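Local coordinates for DNA-binding protein Sso10a-2 (Sulfolobus solfataricus, PDB 4HW0), which binds DNA, probably through its winged-helix domain, and probably helps to compact and organise the archaeal chromatin, at residues R8-N20 with A34-L48. Numbering follows the deposited sequence.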
loop_
_atom_site.group_PDB
_atom_site.type_symbol
_atom_site.label_atom_id
_atom_site.label_comp_id
_atom_site.label_asym_id
_atom_site.label_seq_id
_atom_site.Cartn_x
_atom_site.Cartn_y
_atom_site.Cartn_z
ATOM N N ARG A 8 4.870 13.532 4.999
ATOM C CA ARG A 8 5.751 12.379 4.793
ATOM C C ARG A 8 5.878 11.659 6.070
ATOM O O ARG A 8 5.914 12.266 7.109
ATOM C CB ARG A 8 7.136 12.849 4.366
ATOM C CG ARG A 8 7.206 13.319 2.938
ATOM C CD ARG A 8 8.572 13.912 2.607
ATOM N NE ARG A 8 8.841 15.093 3.394
ATOM C CZ ARG A 8 10.009 15.724 3.431
ATOM N NH1 ARG A 8 11.044 15.285 2.735
ATOM N NH2 ARG A 8 10.159 16.776 4.219
ATOM N N GLY A 9 5.944 10.352 5.975
ATOM C CA GLY A 9 6.287 9.539 7.121
ATOM C C GLY A 9 7.785 9.407 7.264
ATOM O O GLY A 9 8.565 10.047 6.564
ATOM N N THR A 10 8.158 8.624 8.255
ATOM C CA THR A 10 9.513 8.449 8.637
ATOM C C THR A 10 10.366 7.866 7.527
ATOM O O THR A 10 11.491 8.320 7.344
ATOM C CB THR A 10 9.588 7.515 9.889
ATOM O OG1 THR A 10 9.073 8.247 11.031
ATOM C CG2 THR A 10 11.003 7.182 10.207
HETATM N N MSE A 11 9.819 6.885 6.781
HETATM C CA MSE A 11 10.570 6.147 5.780
HETATM C C MSE A 11 10.942 7.148 4.702
HETATM O O MSE A 11 12.089 7.271 4.244
HETATM C CB MSE A 11 9.851 4.895 5.199
HETATM C CG MSE A 11 10.072 3.737 6.163
HETATM SE SE MSE A 11 9.208 2.157 5.344
HETATM C CE MSE A 11 9.349 0.928 6.930
ATOM N N GLU A 12 9.977 7.895 4.286
ATOM C CA GLU A 12 10.202 8.841 3.255
ATOM C C GLU A 12 11.138 9.986 3.604
ATOM O O GLU A 12 11.868 10.471 2.759
ATOM C CB GLU A 12 8.882 9.351 2.783
ATOM C CG GLU A 12 9.015 10.237 1.581
ATOM C CD GLU A 12 7.653 10.462 0.923
ATOM O OE1 GLU A 12 6.587 9.958 1.435
ATOM O OE2 GLU A 12 7.715 11.160 -0.090
ATOM N N ILE A 13 11.090 10.469 4.837
ATOM C CA ILE A 13 12.056 11.477 5.223
ATOM C C ILE A 13 13.438 10.900 5.143
ATOM O O ILE A 13 14.366 11.518 4.729
ATOM C CB ILE A 13 11.710 12.031 6.647
ATOM C CG1 ILE A 13 10.486 12.923 6.538
ATOM C CG2 ILE A 13 12.829 12.903 7.205
ATOM C CD1 ILE A 13 9.814 13.210 7.871
HETATM N N MSE A 14 13.590 9.673 5.660
HETATM C CA MSE A 14 14.892 9.037 5.600
HETATM C C MSE A 14 15.401 8.928 4.196
HETATM O O MSE A 14 16.575 9.131 3.923
HETATM C CB MSE A 14 14.811 7.647 6.262
HETATM C CG MSE A 14 14.607 7.691 7.727
HETATM SE SE MSE A 14 14.688 5.851 8.483
HETATM C CE MSE A 14 15.398 6.282 10.215
ATOM N N PHE A 15 14.537 8.558 3.270
ATOM C CA PHE A 15 14.901 8.483 1.865
ATOM C C PHE A 15 15.378 9.827 1.380
ATOM O O PHE A 15 16.400 9.916 0.692
ATOM C CB PHE A 15 13.743 7.975 0.995
ATOM C CG PHE A 15 13.986 8.067 -0.484
ATOM C CD1 PHE A 15 14.853 7.214 -1.099
ATOM C CD2 PHE A 15 13.346 8.994 -1.253
ATOM C CE1 PHE A 15 15.124 7.288 -2.479
ATOM C CE2 PHE A 15 13.523 9.028 -2.633
ATOM C CZ PHE A 15 14.453 8.182 -3.248
ATOM N N ASP A 16 14.621 10.863 1.723
ATOM C CA ASP A 16 14.996 12.227 1.290
ATOM C C ASP A 16 16.316 12.718 1.883
ATOM O O ASP A 16 17.077 13.368 1.238
ATOM C CB ASP A 16 13.862 13.198 1.574
ATOM C CG ASP A 16 12.684 13.023 0.585
ATOM O OD1 ASP A 16 12.955 12.665 -0.583
ATOM O OD2 ASP A 16 11.520 13.219 0.986
ATOM N N ILE A 17 16.632 12.288 3.097
ATOM C CA ILE A 17 17.988 12.509 3.591
ATOM C C ILE A 17 19.063 11.726 2.835
ATOM O O ILE A 17 20.100 12.267 2.410
ATOM C CB ILE A 17 18.066 12.176 5.088
ATOM C CG1 ILE A 17 17.180 13.134 5.854
ATOM C CG2 ILE A 17 19.486 12.266 5.606
ATOM C CD1 ILE A 17 16.884 12.796 7.286
ATOM N N LEU A 18 18.880 10.429 2.770
ATOM C CA LEU A 18 19.864 9.569 2.199
ATOM C C LEU A 18 20.228 9.888 0.764
ATOM O O LEU A 18 21.394 9.729 0.356
ATOM C CB LEU A 18 19.407 8.122 2.259
ATOM C CG LEU A 18 19.411 7.574 3.702
ATOM C CD1 LEU A 18 18.598 6.321 3.733
ATOM C CD2 LEU A 18 20.795 7.371 4.266
ATOM N N ARG A 19 19.235 10.279 -0.009
ATOM C CA ARG A 19 19.503 10.512 -1.427
ATOM C C ARG A 19 20.244 11.802 -1.572
ATOM O O ARG A 19 20.715 12.111 -2.652
ATOM C CB ARG A 19 18.200 10.451 -2.227
ATOM C CG ARG A 19 17.298 11.635 -2.014
ATOM C CD ARG A 19 15.947 11.513 -2.739
ATOM N NE ARG A 19 15.142 12.701 -2.446
ATOM C CZ ARG A 19 15.403 13.903 -2.967
ATOM N NH1 ARG A 19 16.426 14.082 -3.819
ATOM N NH2 ARG A 19 14.651 14.953 -2.638
ATOM N N ASN A 20 20.361 12.578 -0.495
ATOM C CA ASN A 20 21.193 13.807 -0.520
ATOM C C ASN A 20 22.555 13.671 0.166
ATOM O O ASN A 20 23.293 14.657 0.286
ATOM C CB ASN A 20 20.375 14.925 0.100
ATOM C CG ASN A 20 19.315 15.429 -0.859
ATOM O OD1 ASN A 20 19.658 16.070 -1.843
ATOM N ND2 ASN A 20 18.026 15.161 -0.571
ATOM N N ALA A 34 16.582 17.585 1.959
ATOM C CA ALA A 34 15.425 16.858 2.371
ATOM C C ALA A 34 14.214 17.699 2.734
ATOM O O ALA A 34 13.106 17.154 2.896
ATOM C CB ALA A 34 15.769 15.873 3.477
ATOM N N GLY A 35 14.362 19.027 2.761
ATOM C CA GLY A 35 13.239 19.894 3.051
ATOM C C GLY A 35 12.684 19.668 4.448
ATOM O O GLY A 35 11.491 19.578 4.621
ATOM N N ILE A 36 13.575 19.632 5.422
ATOM C CA ILE A 36 13.231 19.478 6.835
ATOM C C ILE A 36 14.009 20.449 7.708
ATOM O O ILE A 36 15.139 20.832 7.352
ATOM C CB ILE A 36 13.559 18.042 7.349
ATOM C CG1 ILE A 36 15.046 17.705 7.232
ATOM C CG2 ILE A 36 12.717 17.017 6.634
ATOM C CD1 ILE A 36 15.396 16.269 7.554
ATOM N N ASN A 37 13.419 20.840 8.846
ATOM C CA ASN A 37 14.053 21.786 9.700
ATOM C C ASN A 37 15.157 21.141 10.534
ATOM O O ASN A 37 15.335 19.936 10.525
ATOM C CB ASN A 37 13.019 22.563 10.533
ATOM C CG ASN A 37 12.371 21.725 11.583
ATOM O OD1 ASN A 37 13.052 21.017 12.335
ATOM N ND2 ASN A 37 11.046 21.832 11.688
ATOM N N TYR A 38 15.909 21.960 11.217
ATOM C CA TYR A 38 17.078 21.511 11.955
ATOM C C TYR A 38 16.739 20.490 13.064
ATOM O O TYR A 38 17.494 19.530 13.276
ATOM C CB TYR A 38 17.814 22.711 12.535
ATOM C CG TYR A 38 19.031 22.349 13.330
ATOM C CD1 TYR A 38 20.245 22.159 12.711
ATOM C CD2 TYR A 38 18.955 22.183 14.702
ATOM C CE1 TYR A 38 21.371 21.801 13.442
ATOM C CE2 TYR A 38 20.062 21.833 15.447
ATOM C CZ TYR A 38 21.271 21.640 14.816
ATOM O OH TYR A 38 22.358 21.246 15.567
ATOM N N VAL A 39 15.594 20.688 13.724
ATOM C CA VAL A 39 15.140 19.810 14.798
ATOM C C VAL A 39 14.803 18.442 14.248
ATOM O O VAL A 39 15.301 17.405 14.760
ATOM C CB VAL A 39 13.925 20.445 15.529
ATOM C CG1 VAL A 39 13.400 19.522 16.617
ATOM C CG2 VAL A 39 14.340 21.782 16.116
ATOM N N VAL A 40 14.041 18.404 13.170
ATOM C CA VAL A 40 13.738 17.121 12.492
ATOM C C VAL A 40 15.003 16.485 11.964
ATOM O O VAL A 40 15.203 15.309 12.093
ATOM C CB VAL A 40 12.713 17.343 11.365
ATOM C CG1 VAL A 40 12.453 16.076 10.591
ATOM C CG2 VAL A 40 11.401 17.916 11.915
ATOM N N ALA A 41 15.876 17.285 11.335
ATOM C CA ALA A 41 17.097 16.741 10.761
ATOM C C ALA A 41 17.938 16.081 11.843
ATOM O O ALA A 41 18.425 14.964 11.673
ATOM C CB ALA A 41 17.909 17.806 10.070
ATOM N N GLN A 42 18.087 16.757 12.985
ATOM C CA GLN A 42 18.911 16.213 14.084
ATOM C C GLN A 42 18.389 14.841 14.542
ATOM O O GLN A 42 19.166 13.850 14.752
ATOM C CB GLN A 42 18.858 17.214 15.256
ATOM C CG GLN A 42 20.126 17.387 15.941
ATOM C CD GLN A 42 21.175 17.740 14.930
ATOM O OE1 GLN A 42 22.282 17.206 14.959
ATOM N NE2 GLN A 42 20.811 18.599 13.978
ATOM N N LYS A 43 17.071 14.759 14.707
ATOM C CA LYS A 43 16.491 13.477 15.133
ATOM C C LYS A 43 16.759 12.321 14.128
ATOM O O LYS A 43 17.176 11.191 14.485
ATOM C CB LYS A 43 15.005 13.667 15.296
ATOM C CG LYS A 43 14.333 12.372 15.686
ATOM C CD LYS A 43 12.837 12.389 15.552
ATOM C CE LYS A 43 12.227 11.113 16.123
ATOM N NZ LYS A 43 10.767 11.318 16.300
ATOM N N TYR A 44 16.420 12.562 12.866
ATOM C CA TYR A 44 16.620 11.540 11.841
ATOM C C TYR A 44 18.039 11.202 11.549
ATOM O O TYR A 44 18.352 10.024 11.338
ATOM C CB TYR A 44 15.969 11.979 10.524
ATOM C CG TYR A 44 14.494 11.778 10.588
ATOM C CD1 TYR A 44 13.654 12.698 11.199
ATOM C CD2 TYR A 44 13.941 10.669 10.011
ATOM C CE1 TYR A 44 12.305 12.513 11.247
ATOM C CE2 TYR A 44 12.587 10.474 10.026
ATOM C CZ TYR A 44 11.771 11.398 10.640
ATOM O OH TYR A 44 10.431 11.140 10.672
ATOM N N LEU A 45 18.915 12.194 11.513
ATOM C CA LEU A 45 20.327 11.906 11.324
ATOM C C LEU A 45 20.805 10.959 12.411
ATOM O O LEU A 45 21.574 10.074 12.125
ATOM C CB LEU A 45 21.147 13.144 11.315
ATOM C CG LEU A 45 20.954 13.993 10.044
ATOM C CD1 LEU A 45 21.518 15.371 10.269
ATOM C CD2 LEU A 45 21.605 13.336 8.852
ATOM N N ASP A 46 20.419 11.240 13.642
ATOM C CA ASP A 46 20.861 10.409 14.736
ATOM C C ASP A 46 20.375 8.956 14.635
ATOM O O ASP A 46 21.147 8.022 14.822
ATOM C CB ASP A 46 20.469 10.969 16.075
ATOM C CG ASP A 46 21.137 10.114 17.214
ATOM O OD1 ASP A 46 22.415 10.009 17.261
ATOM O OD2 ASP A 46 20.399 9.457 17.945
ATOM N N GLN A 47 19.127 8.797 14.245
ATOM C CA GLN A 47 18.565 7.514 13.923
ATOM C C GLN A 47 19.312 6.766 12.811
ATOM O O GLN A 47 19.631 5.581 12.956
ATOM C CB GLN A 47 17.105 7.605 13.621
ATOM C CG GLN A 47 16.272 8.011 14.854
ATOM C CD GLN A 47 14.816 7.806 14.593
ATOM O OE1 GLN A 47 14.386 7.814 13.414
ATOM N NE2 GLN A 47 14.010 7.763 15.653
ATOM N N LEU A 48 19.643 7.465 11.751
ATOM C CA LEU A 48 20.371 6.866 10.615
ATOM C C LEU A 48 21.768 6.456 10.994
ATOM O O LEU A 48 22.277 5.425 10.517
ATOM C CB LEU A 48 20.392 7.890 9.446
ATOM C CG LEU A 48 19.046 8.011 8.772
ATOM C CD1 LEU A 48 18.962 9.150 7.769
ATOM C CD2 LEU A 48 18.618 6.712 8.074
HETATM O O HOH W 1 12.916 16.306 -0.410
#
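The Y44 ring fits as a knob among T10, I13, M14 and I17. I13 CG2 stands over one ring face, 3.7 Å from the centroid and 9° off the normal, a CH-pi contact; this methyl lies anti to the backbone N of I13, while CD1 reaches on to the hydroxyl. M14 CG meets the ring edge, 3.8 Å from Y44 CD2, and T10 OG1 donates to Y44 OH across 3.2 Å. I17 is the reciprocal knob among A34, Y44, L45 and L48: its CD1 presses on Y44 CB at 3.5 Å and its CG2 lies near L48 CD1. M14 and L48 run antiparallel alongside one another, CE against CD2. Beside this apolar packing, R8 NH1 bonds A34 O at 2.8 Å (N-H...O 160°) in the guanidinium plane, with weak bonds from NH2 to A34 O and G35 O. D16 holds this guanidinium edge-on, its OD2 2.7 Å from R8 NH1, and its OD1 takes R19 NE, so two arginines share one carboxylate; I13 CG1 lies over a guanidinium face. With a serine in place of Y44, I13 CG2 would probably face a gap and T10 OG1 lose its hydroxyl partner. Farther out, L54 of strand 54-59 touches L18, L45 and L48, and L99 of the second subunit packs on M14. The apolar interlock thus sets helix 10-18 across helix 38-48, probably the recognition helix, at 86°, while R8, anchored by D16, satisfies carbonyls at the C-terminal end of helix 27-34.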